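Local coordinates for protein 4-alpha-glucanotransferase (Corynebacterium glutamicum, PDB 5B68) that is an amylomaltase-type 4-alpha-glucanotransferase of a corynebacterium, with a TIM-barrel family domain and an N-terminal beta-sandwich domain, at residues V314-V317 with Q318-G321; T353-Y356 with M357-W361; I441-R444 with N445-T449. One frame throughout, in Å; residues are numbered along the deposited sequence.

Three helical turns, each formed by residues close in sequence, mostly three or four apart along one helix, are met in order along the chain: contact 1 on helix 307-338, contact 2 on helix 349-376 and contact 3 on helix 441-452. The first two helices follow each other in the long, mostly helical section between barrel strands 215-218 and 382-387; the third lies between strands 382-387 and 456-459. Contacts 1 and 2 have centres 11 Å apart and pack directly, with Val317 CG1 3.4 Å from Met357 CE. Contact 3 is centred 15 Å from contact 1, meeting it where Glu320 approaches Thr449, and 19 Å from contact 2. Contact 1 therefore lies between the other two, packed closely on contact 2 and only lightly on contact 3.

Contact 1 (V314-V317 with Q318-G321); sequences VSFV and QREG
Glu320 lays its CG methylene over one face of the Phe316 ring, a CH-pi contact in which CG is 3.9 Å from the centroid of the Phe316 ring and only 19° off its normal. The two side chains start one turn apart and lean together. Phe316 has CG trans to its backbone N (chi1 171°) and swings on toward the following turn, whereas Glu320 carries CG beside its own N and reaches back. The same CG also comes within 3.4 Å of Phe316 O, the carbonyl that receives the Glu320 amide.

Arg319 approaches the ring from another direction. Its NH1 lies near the ring plane, at the edge, 3.4 Å from Phe316 CD1, with guanidinium and ring planes 71° apart. This group is held by its sequence neighbour: Arg319 NE and Arg319 NH1 each stand 3.0 Å from Glu320 OE1, a side-on salt bridge in which one oxygen takes both donors on its anti side.

The second shell secures both charges. Glu320 OE2 is paired with Arg241 and Arg319 NH1 with Asp364, so the carboxylate, set between two arginines, is probably stabilised in its ionised form. Trp361 of helix 349-376 also meets the Phe316 ring.

On the backbone, Val317 O accepts from Gly321 N and, at 2.7 Å, from a water that donates in turn to Gly321 O at 2.8 Å. Gly321 has a positive phi, a conformation that glycine adopts readily. Successive i to i+4 bonds, from Gln318 N to Val314 O through Gly321 N to Val317 O, are those of an alpha-helical turn, here in helix 307-338, within the TIM-barrel family domain.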
ATOM      1  N   VAL A 314     -25.121 -12.876  -0.117  1.00 30.03           N
ATOM      2  CA  VAL A 314     -25.831 -11.869  -0.889  1.00 27.07           C
ATOM      3  C   VAL A 314     -25.621 -10.460  -0.315  1.00 26.35           C
ATOM      4  O   VAL A 314     -25.508  -9.511  -1.040  1.00 27.71           O
ATOM      5  CB  VAL A 314     -27.331 -12.212  -0.899  1.00 33.22           C
ATOM      6  CG1 VAL A 314     -28.198 -10.985  -1.262  1.00 35.92           C
ATOM      7  CG2 VAL A 314     -27.551 -13.413  -1.856  1.00 32.95           C
ATOM      8  N   SER A 315     -25.593 -10.348   0.982  1.00 29.81           N
ATOM      9  CA  SER A 315     -25.311  -9.096   1.673  1.00 31.93           C
ATOM     10  C   SER A 315     -23.872  -8.528   1.309  1.00 30.38           C
ATOM     11  O   SER A 315     -23.721  -7.356   0.980  1.00 28.18           O
ATOM     12  CB  SER A 315     -25.458  -9.327   3.180  1.00 34.88           C
ATOM     13  OG  SER A 315     -25.211  -8.124   3.877  1.00 43.48           O
ATOM     14  N   PHE A 316     -22.870  -9.396   1.322  1.00 28.88           N
ATOM     15  CA  PHE A 316     -21.540  -9.038   0.852  1.00 28.80           C
ATOM     16  C   PHE A 316     -21.586  -8.550  -0.583  1.00 26.24           C
ATOM     17  O   PHE A 316     -20.987  -7.501  -0.881  1.00 26.76           O
ATOM     18  CB  PHE A 316     -20.584 -10.240   0.960  1.00 27.70           C
ATOM     19  CG  PHE A 316     -19.247 -10.024   0.313  1.00 22.76           C
ATOM     20  CD1 PHE A 316     -18.250  -9.350   1.008  1.00 22.77           C
ATOM     21  CD2 PHE A 316     -18.967 -10.548  -0.967  1.00 23.37           C
ATOM     22  CE1 PHE A 316     -16.987  -9.206   0.457  1.00 22.34           C
ATOM     23  CE2 PHE A 316     -17.716 -10.373  -1.527  1.00 23.07           C
ATOM     24  CZ  PHE A 316     -16.731  -9.686  -0.818  1.00 21.61           C
ATOM     25  N   VAL A 317     -22.248  -9.288  -1.487  1.00 24.49           N
ATOM     26  CA  VAL A 317     -22.208  -8.919  -2.912  1.00 26.34           C
ATOM     27  C   VAL A 317     -22.853  -7.508  -3.108  1.00 26.37           C
ATOM     28  O   VAL A 317     -22.341  -6.707  -3.897  1.00 26.57           O
ATOM     29  CB  VAL A 317     -22.893  -9.989  -3.784  1.00 29.47           C
ATOM     30  CG1 VAL A 317     -23.136  -9.497  -5.195  1.00 28.92           C
ATOM     31  CG2 VAL A 317     -21.995 -11.246  -3.838  1.00 28.56           C
ATOM     32  N   GLN A 318     -23.935  -7.253  -2.381  1.00 27.64           N
ATOM     33  CA  GLN A 318     -24.642  -5.962  -2.452  1.00 34.02           C
ATOM     34  C   GLN A 318     -23.716  -4.899  -1.978  1.00 28.63           C
ATOM     35  O   GLN A 318     -23.629  -3.841  -2.625  1.00 24.18           O
ATOM     36  CB  GLN A 318     -25.910  -5.842  -1.561  1.00 42.08           C
ATOM     37  CG  GLN A 318     -27.227  -6.249  -2.201  1.00 59.68           C
ATOM     38  CD  GLN A 318     -27.747  -5.295  -3.303  1.00 69.67           C
ATOM     39  OE1 GLN A 318     -27.010  -4.465  -3.850  1.00 74.74           O
ATOM     40  NE2 GLN A 318     -29.040  -5.435  -3.641  1.00 74.23           N
ATOM     41  N   ARG A 319     -23.038  -5.167  -0.859  1.00 30.44           N
ATOM     42  CA  ARG A 319     -22.153  -4.166  -0.286  1.00 29.19           C
ATOM     43  C   ARG A 319     -21.051  -3.758  -1.265  1.00 27.24           C
ATOM     44  O   ARG A 319     -20.713  -2.552  -1.344  1.00 24.83           O
ATOM     45  CB  ARG A 319     -21.574  -4.659   1.055  1.00 28.30           C
ATOM     46  CG  ARG A 319     -20.752  -3.631   1.850  1.00 27.41           C
ATOM     47  CD  ARG A 319     -20.063  -4.269   3.034  1.00 25.70           C
ATOM     48  NE  ARG A 319     -18.942  -5.149   2.602  1.00 24.97           N
ATOM     49  CZ  ARG A 319     -18.335  -6.050   3.357  1.00 24.87           C
ATOM     50  NH1 ARG A 319     -17.277  -6.729   2.891  1.00 25.26           N
ATOM     51  NH2 ARG A 319     -18.670  -6.192   4.627  1.00 27.85           N
ATOM     52  N   GLU A 320     -20.485  -4.704  -2.005  1.00 25.06           N
ATOM     53  CA  GLU A 320     -19.292  -4.453  -2.815  1.00 25.15           C
ATOM     54  C   GLU A 320     -19.586  -3.896  -4.206  1.00 25.65           C
ATOM     55  O   GLU A 320     -18.733  -3.315  -4.859  1.00 24.18           O
ATOM     56  CB  GLU A 320     -18.412  -5.731  -2.924  1.00 23.88           C
ATOM     57  CG  GLU A 320     -17.944  -6.200  -1.559  1.00 23.94           C
ATOM     58  CD  GLU A 320     -17.014  -5.226  -0.888  1.00 24.51           C
ATOM     59  OE1 GLU A 320     -17.025  -5.203   0.352  1.00 25.65           O
ATOM     60  OE2 GLU A 320     -16.236  -4.515  -1.574  1.00 26.51           O
ATOM     61  N   GLY A 321     -20.820  -4.077  -4.676  1.00 26.82           N
ATOM     62  CA  GLY A 321     -21.234  -3.374  -5.864  1.00 23.51           C
ATOM     63  C   GLY A 321     -20.546  -3.727  -7.129  1.00 25.30           C
ATOM     64  O   GLY A 321     -19.981  -4.850  -7.314  1.00 21.97           O
TER
HETATM   65  O   HOH W   1     -21.562  -6.942  -6.419  1.00 28.39           O

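Contact 2 (T353-Y356 with M357-W361); sequences TMFY and MWLQW
Phe355 receives Leu359 over one face, where Leu359 CG stands 4.1 Å above the plane of the Phe355 ring, displaced toward the rim, and Leu359 CD1 comes to 3.7 Å from Phe355 CE2. Against another part of the ring lies Trp358. Phe355 CE1 sits at the edge of the indole, near its plane, 3.9 Å from Trp358 CZ3, and the two planes are inclined by 35°, an oblique meeting. Toward Tyr356 the Phe355 ring turns an edge: Phe355 CD2 is centred 3.8 Å above the Tyr356 ring.

Leu359 fills the angle between the two aromatic residues of the preceding turn. Its CG is placed beside its backbone N (chi1 -66°), which sends the branch back along the helix, and Leu359 CD1 touches both rings, lying 3.9 Å from Tyr356 CD1. Tyr356 and Leu359 run side by side in the same direction.

Another side of the helix is lined with sulfur and methyl groups. Met357 SD is 4.1 Å from Thr353 CG2. With CG opposite its carbonyl carbon (chi1 -64°), the Met357 side chain passes close to Thr353 O, which also accepts the Met357 amide. Where the backbone bond from Gln360 N to Tyr356 O is weak, a water donates to Tyr356 O at 3.0 Å and accepts from Gln360 NE2.

Tyr356 OH is hydrogen-bonded to Glu335, and Gln360 NE2 also to Ile243 O. Helix 349-376 packs against two others: Trp358 and Leu359 bear on Ile300 and Leu297 of helix 286-301, while Thr353 and Tyr356 bear on Thr329 and Cys331 of helix 307-338.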
ATOM      1  N   THR A 353     -17.957 -15.937 -13.184  1.00 24.85           N
ATOM      2  CA  THR A 353     -17.963 -14.628 -12.506  1.00 24.58           C
ATOM      3  C   THR A 353     -18.416 -14.796 -11.056  1.00 25.16           C
ATOM      4  O   THR A 353     -17.811 -14.265 -10.088  1.00 21.97           O
ATOM      5  CB  THR A 353     -18.819 -13.596 -13.299  1.00 21.83           C
ATOM      6  OG1 THR A 353     -18.226 -13.328 -14.570  1.00 21.35           O
ATOM      7  CG2 THR A 353     -18.988 -12.306 -12.488  1.00 23.01           C
ATOM      8  N   MET A 354     -19.455 -15.578 -10.859  1.00 22.33           N
ATOM      9  CA  MET A 354     -20.012 -15.791  -9.550  1.00 25.43           C
ATOM     10  C   MET A 354     -19.004 -16.481  -8.611  1.00 22.73           C
ATOM     11  O   MET A 354     -18.960 -16.175  -7.425  1.00 23.06           O
ATOM     12  CB  MET A 354     -21.279 -16.597  -9.633  1.00 27.26           C
ATOM     13  CG  MET A 354     -21.984 -16.743  -8.309  1.00 32.31           C
ATOM     14  SD  MET A 354     -22.514 -15.234  -7.485  1.00 38.14           S
ATOM     15  CE  MET A 354     -23.982 -14.817  -8.435  1.00 38.61           C
ATOM     16  N   PHE A 355     -18.277 -17.454  -9.182  1.00 23.97           N
ATOM     17  CA  PHE A 355     -17.209 -18.169  -8.455  1.00 22.78           C
ATOM     18  C   PHE A 355     -16.150 -17.182  -7.969  1.00 23.08           C
ATOM     19  O   PHE A 355     -15.746 -17.272  -6.796  1.00 21.84           O
ATOM     20  CB  PHE A 355     -16.556 -19.174  -9.358  1.00 24.73           C
ATOM     21  CG  PHE A 355     -15.313 -19.811  -8.761  1.00 22.44           C
ATOM     22  CD1 PHE A 355     -15.435 -20.787  -7.773  1.00 25.47           C
ATOM     23  CD2 PHE A 355     -14.069 -19.460  -9.252  1.00 22.57           C
ATOM     24  CE1 PHE A 355     -14.285 -21.384  -7.245  1.00 23.59           C
ATOM     25  CE2 PHE A 355     -12.942 -20.069  -8.745  1.00 23.96           C
ATOM     26  CZ  PHE A 355     -13.081 -21.031  -7.737  1.00 19.21           C
ATOM     27  N   TYR A 356     -15.745 -16.240  -8.814  1.00 20.98           N
ATOM     28  CA  TYR A 356     -14.709 -15.272  -8.354  1.00 22.57           C
ATOM     29  C   TYR A 356     -15.259 -14.289  -7.355  1.00 22.20           C
ATOM     30  O   TYR A 356     -14.533 -13.838  -6.420  1.00 21.29           O
ATOM     31  CB  TYR A 356     -13.978 -14.648  -9.529  1.00 22.22           C
ATOM     32  CG  TYR A 356     -13.134 -15.627 -10.268  1.00 23.20           C
ATOM     33  CD1 TYR A 356     -11.944 -16.080  -9.708  1.00 25.89           C
ATOM     34  CD2 TYR A 356     -13.530 -16.161 -11.537  1.00 21.76           C
ATOM     35  CE1 TYR A 356     -11.145 -17.001 -10.347  1.00 25.29           C
ATOM     36  CE2 TYR A 356     -12.725 -17.072 -12.196  1.00 23.83           C
ATOM     37  CZ  TYR A 356     -11.516 -17.494 -11.587  1.00 29.20           C
ATOM     38  OH  TYR A 356     -10.657 -18.383 -12.210  1.00 26.50           O
ATOM     39  N   MET A 357     -16.543 -13.981  -7.438  1.00 21.39           N
ATOM     40  CA  MET A 357     -17.210 -13.173  -6.396  1.00 20.87           C
ATOM     41  C   MET A 357     -17.209 -13.891  -5.064  1.00 22.90           C
ATOM     42  O   MET A 357     -16.880 -13.329  -3.962  1.00 22.20           O
ATOM     43  CB  MET A 357     -18.620 -12.769  -6.833  1.00 22.28           C
ATOM     44  CG  MET A 357     -18.599 -11.861  -8.061  1.00 24.34           C
ATOM     45  SD  MET A 357     -20.311 -11.626  -8.717  1.00 32.31           S
ATOM     46  CE  MET A 357     -20.904 -10.518  -7.489  1.00 31.17           C
ATOM     47  N   TRP A 358     -17.491 -15.189  -5.134  1.00 19.06           N
ATOM     48  CA  TRP A 358     -17.605 -15.998  -3.958  1.00 19.76           C
ATOM     49  C   TRP A 358     -16.250 -16.120  -3.273  1.00 18.01           C
ATOM     50  O   TRP A 358     -16.205 -16.054  -2.033  1.00 19.83           O
ATOM     51  CB  TRP A 358     -18.193 -17.362  -4.374  1.00 20.53           C
ATOM     52  CG  TRP A 358     -18.279 -18.420  -3.340  1.00 21.43           C
ATOM     53  CD1 TRP A 358     -19.165 -18.512  -2.382  1.00 21.23           C
ATOM     54  CD2 TRP A 358     -17.430 -19.564  -3.247  1.00 21.65           C
ATOM     55  NE1 TRP A 358     -18.964 -19.679  -1.649  1.00 23.65           N
ATOM     56  CE2 TRP A 358     -17.886 -20.331  -2.188  1.00 23.49           C
ATOM     57  CE3 TRP A 358     -16.340 -20.018  -3.991  1.00 22.20           C
ATOM     58  CZ2 TRP A 358     -17.267 -21.536  -1.791  1.00 23.02           C
ATOM     59  CZ3 TRP A 358     -15.733 -21.254  -3.618  1.00 24.00           C
ATOM     60  CH2 TRP A 358     -16.208 -21.974  -2.508  1.00 21.81           C
ATOM     61  N   LEU A 359     -15.169 -16.297  -4.051  1.00 20.16           N
ATOM     62  CA  LEU A 359     -13.801 -16.283  -3.445  1.00 18.90           C
ATOM     63  C   LEU A 359     -13.524 -15.009  -2.635  1.00 19.09           C
ATOM     64  O   LEU A 359     -12.952 -15.089  -1.569  1.00 19.51           O
ATOM     65  CB  LEU A 359     -12.718 -16.366  -4.493  1.00 22.01           C
ATOM     66  CG  LEU A 359     -12.677 -17.699  -5.251  1.00 24.08           C
ATOM     67  CD1 LEU A 359     -11.507 -17.772  -6.216  1.00 24.50           C
ATOM     68  CD2 LEU A 359     -12.668 -18.875  -4.292  1.00 25.07           C
ATOM     69  N   GLN A 360     -13.953 -13.837  -3.141  1.00 19.83           N
ATOM     70  CA  GLN A 360     -13.822 -12.609  -2.343  1.00 19.81           C
ATOM     71  C   GLN A 360     -14.609 -12.639  -1.073  1.00 22.50           C
ATOM     72  O   GLN A 360     -14.140 -12.109  -0.063  1.00 20.62           O
ATOM     73  CB  GLN A 360     -14.128 -11.377  -3.216  1.00 19.27           C
ATOM     74  CG  GLN A 360     -13.152 -11.201  -4.335  1.00 18.06           C
ATOM     75  CD  GLN A 360     -11.769 -11.037  -3.802  1.00 20.14           C
ATOM     76  OE1 GLN A 360     -11.518 -10.160  -2.949  1.00 17.84           O
ATOM     77  NE2 GLN A 360     -10.846 -11.832  -4.295  1.00 21.41           N
ATOM     78  N   TRP A 361     -15.810 -13.220  -1.073  1.00 18.23           N
ATOM     79  CA  TRP A 361     -16.637 -13.319   0.129  1.00 19.27           C
ATOM     80  C   TRP A 361     -15.910 -14.213   1.191  1.00 20.21           C
ATOM     81  O   TRP A 361     -15.851 -13.863   2.396  1.00 20.52           O
ATOM     82  CB  TRP A 361     -18.057 -13.894  -0.218  1.00 21.05           C
ATOM     83  CG  TRP A 361     -18.885 -14.179   0.937  1.00 21.28           C
ATOM     84  CD1 TRP A 361     -19.333 -13.306   1.907  1.00 22.45           C
ATOM     85  CD2 TRP A 361     -19.445 -15.453   1.280  1.00 26.08           C
ATOM     86  NE1 TRP A 361     -20.100 -13.945   2.819  1.00 25.13           N
ATOM     87  CE2 TRP A 361     -20.236 -15.259   2.428  1.00 24.40           C
ATOM     88  CE3 TRP A 361     -19.361 -16.734   0.703  1.00 24.55           C
ATOM     89  CZ2 TRP A 361     -20.907 -16.320   3.058  1.00 27.84           C
ATOM     90  CZ3 TRP A 361     -20.090 -17.756   1.286  1.00 23.99           C
ATOM     91  CH2 TRP A 361     -20.794 -17.554   2.473  1.00 23.80           C
TER
HETATM   92  O   HOH W   2     -11.574 -13.572  -6.397  1.00 22.03           O

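Contact 3 (I441-R444 with N445-T449); sequences IPWR and NLLRT. With SO4 (sulfate ion), chain K; SO4 (sulfate ion), chain F.
Asn445 OD1 is gripped by two nitrogens of Arg444: Arg444 NE donates to it at 3.1 Å with a fairly straight N-H (159°), and Arg444 NH2 adds a weak bond at 3.3 Å. The Arg444 chain is extended as far as chi2 and bends at chi3 (75°), which turns NE to Asn445 OD1. The amide and guanidinium are nearly coplanar, and OD1 lies at the guanidinium edge, in its plane. NH1 and NH2 also donate to a sulfate, probably from the crystallisation liquor, with Arg444 NH1 2.6 Å from O3 of the sulfate (chain K) and Arg444 NH2 2.9 Å from its O4. Ile441 CD1 covers one face of the guanidinium, and Trp143 of the beta-sandwich domain makes a cation-pi contact with it.

Helix 441-452 lies between barrel strands 382-387 and 456-459, as the helix of a beta-alpha-beta crossover does, and its apolar side is turned to the barrel. There Leu447 CD1 stands over the indole face, 3.6 Å from the centroid of the five-membered ring of Trp443, while Leu446 CD2 comes in at the indole edge, 3.9 Å from Trp443 CE3. Leu387 of strand 382-387 touches all three, and Trp443 NE1 is bonded to Leu490 O.

Arg448 runs alongside Arg444 in the same direction, with Arg444 CD over its guanidinium face, 4.0 Å from Arg448 NH2. That nitrogen is salt-bridged to Glu497; Arg448 NH1 reaches a second sulfate only weakly.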
ATOM      1  N   ILE A 441     -13.707   7.874  -6.127  1.00 17.51           N
ATOM      2  CA  ILE A 441     -14.378   6.717  -5.624  1.00 17.61           C
ATOM      3  C   ILE A 441     -13.501   5.441  -5.698  1.00 17.31           C
ATOM      4  O   ILE A 441     -13.570   4.635  -4.759  1.00 18.10           O
ATOM      5  CB  ILE A 441     -15.750   6.515  -6.315  1.00 19.55           C
ATOM      6  CG1 ILE A 441     -16.677   7.683  -5.965  1.00 21.71           C
ATOM      7  CG2 ILE A 441     -16.313   5.133  -5.994  1.00 19.73           C
ATOM      8  CD1 ILE A 441     -17.089   7.806  -4.494  1.00 23.24           C
ATOM      9  N   PRO A 442     -12.655   5.291  -6.745  1.00 18.81           N
ATOM     10  CA  PRO A 442     -11.743   4.114  -6.753  1.00 19.75           C
ATOM     11  C   PRO A 442     -10.707   4.087  -5.597  1.00 19.30           C
ATOM     12  O   PRO A 442     -10.377   3.019  -5.072  1.00 19.80           O
ATOM     13  CB  PRO A 442     -11.081   4.250  -8.093  1.00 20.10           C
ATOM     14  CG  PRO A 442     -12.175   4.837  -8.972  1.00 19.38           C
ATOM     15  CD  PRO A 442     -12.669   5.921  -8.065  1.00 18.52           C
ATOM     16  N   TRP A 443     -10.260   5.273  -5.195  1.00 18.76           N
ATOM     17  CA  TRP A 443      -9.315   5.420  -4.051  1.00 18.09           C
ATOM     18  C   TRP A 443     -10.082   5.080  -2.753  1.00 18.54           C
ATOM     19  O   TRP A 443      -9.626   4.278  -1.905  1.00 16.89           O
ATOM     20  CB  TRP A 443      -8.779   6.845  -4.022  1.00 16.84           C
ATOM     21  CG  TRP A 443      -7.857   7.205  -2.909  1.00 15.91           C
ATOM     22  CD1 TRP A 443      -7.916   8.340  -2.187  1.00 16.24           C
ATOM     23  CD2 TRP A 443      -6.660   6.536  -2.496  1.00 17.15           C
ATOM     24  NE1 TRP A 443      -6.904   8.379  -1.267  1.00 16.59           N
ATOM     25  CE2 TRP A 443      -6.077   7.323  -1.484  1.00 16.65           C
ATOM     26  CE3 TRP A 443      -6.020   5.363  -2.883  1.00 18.86           C
ATOM     27  CZ2 TRP A 443      -4.915   6.941  -0.810  1.00 18.31           C
ATOM     28  CZ3 TRP A 443      -4.897   4.972  -2.240  1.00 18.18           C
ATOM     29  CH2 TRP A 443      -4.316   5.781  -1.203  1.00 18.04           C
ATOM     30  N   ARG A 444     -11.298   5.673  -2.563  1.00 17.95           N
ATOM     31  CA  ARG A 444     -12.137   5.302  -1.471  1.00 17.81           C
ATOM     32  C   ARG A 444     -12.358   3.769  -1.348  1.00 17.99           C
ATOM     33  O   ARG A 444     -12.247   3.206  -0.255  1.00 17.66           O
ATOM     34  CB  ARG A 444     -13.559   5.933  -1.582  1.00 19.32           C
ATOM     35  CG  ARG A 444     -14.423   5.578  -0.376  1.00 19.77           C
ATOM     36  CD  ARG A 444     -15.856   6.069  -0.571  1.00 23.37           C
ATOM     37  NE  ARG A 444     -16.558   5.231  -1.507  1.00 26.24           N
ATOM     38  CZ  ARG A 444     -17.810   5.444  -1.942  1.00 33.88           C
ATOM     39  NH1 ARG A 444     -18.482   6.505  -1.522  1.00 31.65           N
ATOM     40  NH2 ARG A 444     -18.369   4.624  -2.866  1.00 30.44           N
ATOM     41  N   ASN A 445     -12.717   3.137  -2.466  1.00 17.62           N
ATOM     42  CA  ASN A 445     -13.161   1.758  -2.396  1.00 18.01           C
ATOM     43  C   ASN A 445     -11.989   0.810  -2.056  1.00 17.75           C
ATOM     44  O   ASN A 445     -12.194  -0.138  -1.252  1.00 16.90           O
ATOM     45  CB  ASN A 445     -13.829   1.363  -3.708  1.00 19.17           C
ATOM     46  CG  ASN A 445     -15.213   2.008  -3.867  1.00 18.64           C
ATOM     47  OD1 ASN A 445     -15.731   2.626  -2.967  1.00 20.56           O
ATOM     48  ND2 ASN A 445     -15.803   1.803  -5.005  1.00 19.84           N
ATOM     49  N   LEU A 446     -10.804   1.050  -2.625  1.00 17.18           N
ATOM     50  CA  LEU A 446      -9.662   0.200  -2.279  1.00 17.17           C
ATOM     51  C   LEU A 446      -9.300   0.391  -0.782  1.00 17.99           C
ATOM     52  O   LEU A 446      -9.114  -0.602  -0.042  1.00 16.67           O
ATOM     53  CB  LEU A 446      -8.520   0.367  -3.216  1.00 18.64           C
ATOM     54  CG  LEU A 446      -7.590   1.554  -3.060  1.00 18.01           C
ATOM     55  CD1 LEU A 446      -6.477   1.349  -2.032  1.00 20.19           C
ATOM     56  CD2 LEU A 446      -7.032   1.880  -4.386  1.00 20.92           C
ATOM     57  N   LEU A 447      -9.322   1.645  -0.313  1.00 16.14           N
ATOM     58  CA  LEU A 447      -9.037   1.895   1.070  1.00 18.00           C
ATOM     59  C   LEU A 447     -10.036   1.252   2.013  1.00 18.69           C
ATOM     60  O   LEU A 447      -9.673   0.687   3.095  1.00 17.17           O
ATOM     61  CB  LEU A 447      -8.923   3.405   1.369  1.00 19.18           C
ATOM     62  CG  LEU A 447      -7.749   4.161   0.801  1.00 20.01           C
ATOM     63  CD1 LEU A 447      -7.917   5.686   0.876  1.00 22.59           C
ATOM     64  CD2 LEU A 447      -6.487   3.717   1.547  1.00 22.77           C
ATOM     65  N   ARG A 448     -11.320   1.418   1.707  1.00 18.72           N
ATOM     66  CA  ARG A 448     -12.291   0.871   2.577  1.00 21.19           C
ATOM     67  C   ARG A 448     -12.151  -0.691   2.710  1.00 20.41           C
ATOM     68  O   ARG A 448     -12.336  -1.234   3.775  1.00 21.62           O
ATOM     69  CB  ARG A 448     -13.687   1.217   2.066  1.00 23.59           C
ATOM     70  CG  ARG A 448     -14.758   0.746   2.961  1.00 25.43           C
ATOM     71  CD  ARG A 448     -16.012   1.509   2.755  1.00 33.00           C
ATOM     72  NE  ARG A 448     -15.864   2.934   3.010  1.00 31.53           N
ATOM     73  CZ  ARG A 448     -16.869   3.788   2.968  1.00 35.82           C
ATOM     74  NH1 ARG A 448     -18.094   3.345   2.681  1.00 41.45           N
ATOM     75  NH2 ARG A 448     -16.682   5.089   3.192  1.00 33.63           N
ATOM     76  N   THR A 449     -11.832  -1.374   1.628  1.00 20.82           N
ATOM     77  CA  THR A 449     -11.608  -2.819   1.675  1.00 21.17           C
ATOM     78  C   THR A 449     -10.327  -3.182   2.483  1.00 20.17           C
ATOM     79  O   THR A 449     -10.373  -4.047   3.368  1.00 20.94           O
ATOM     80  CB  THR A 449     -11.587  -3.406   0.296  1.00 21.64           C
ATOM     81  OG1 THR A 449     -12.884  -3.184  -0.302  1.00 22.44           O
ATOM     82  CG2 THR A 449     -11.304  -4.892   0.361  1.00 25.76           C
TER
HETATM   83  S   SO4 K 810     -21.612   6.418  -3.307  1.00 73.58           S
HETATM   84  O1  SO4 K 810     -23.016   6.376  -2.814  1.00 78.13           O
HETATM   85  O2  SO4 K 810     -21.523   6.974  -4.683  1.00 75.38           O
HETATM   86  O3  SO4 K 810     -20.794   7.300  -2.414  1.00 59.74           O
HETATM   87  O4  SO4 K 810     -21.167   5.003  -3.330  1.00 69.65           O
HETATM   88  S   SO4 F 805     -19.928  -0.112   4.214  1.00 49.84           S
HETATM   89  O1  SO4 F 805     -21.298  -0.288   3.665  1.00 51.49           O
HETATM   90  O2  SO4 F 805     -19.860   1.092   5.055  1.00 53.61           O
HETATM   91  O3  SO4 F 805     -18.999  -0.008   3.033  1.00 43.52           O
HETATM   92  O4  SO4 F 805     -19.671  -1.215   5.130  1.00 45.30           O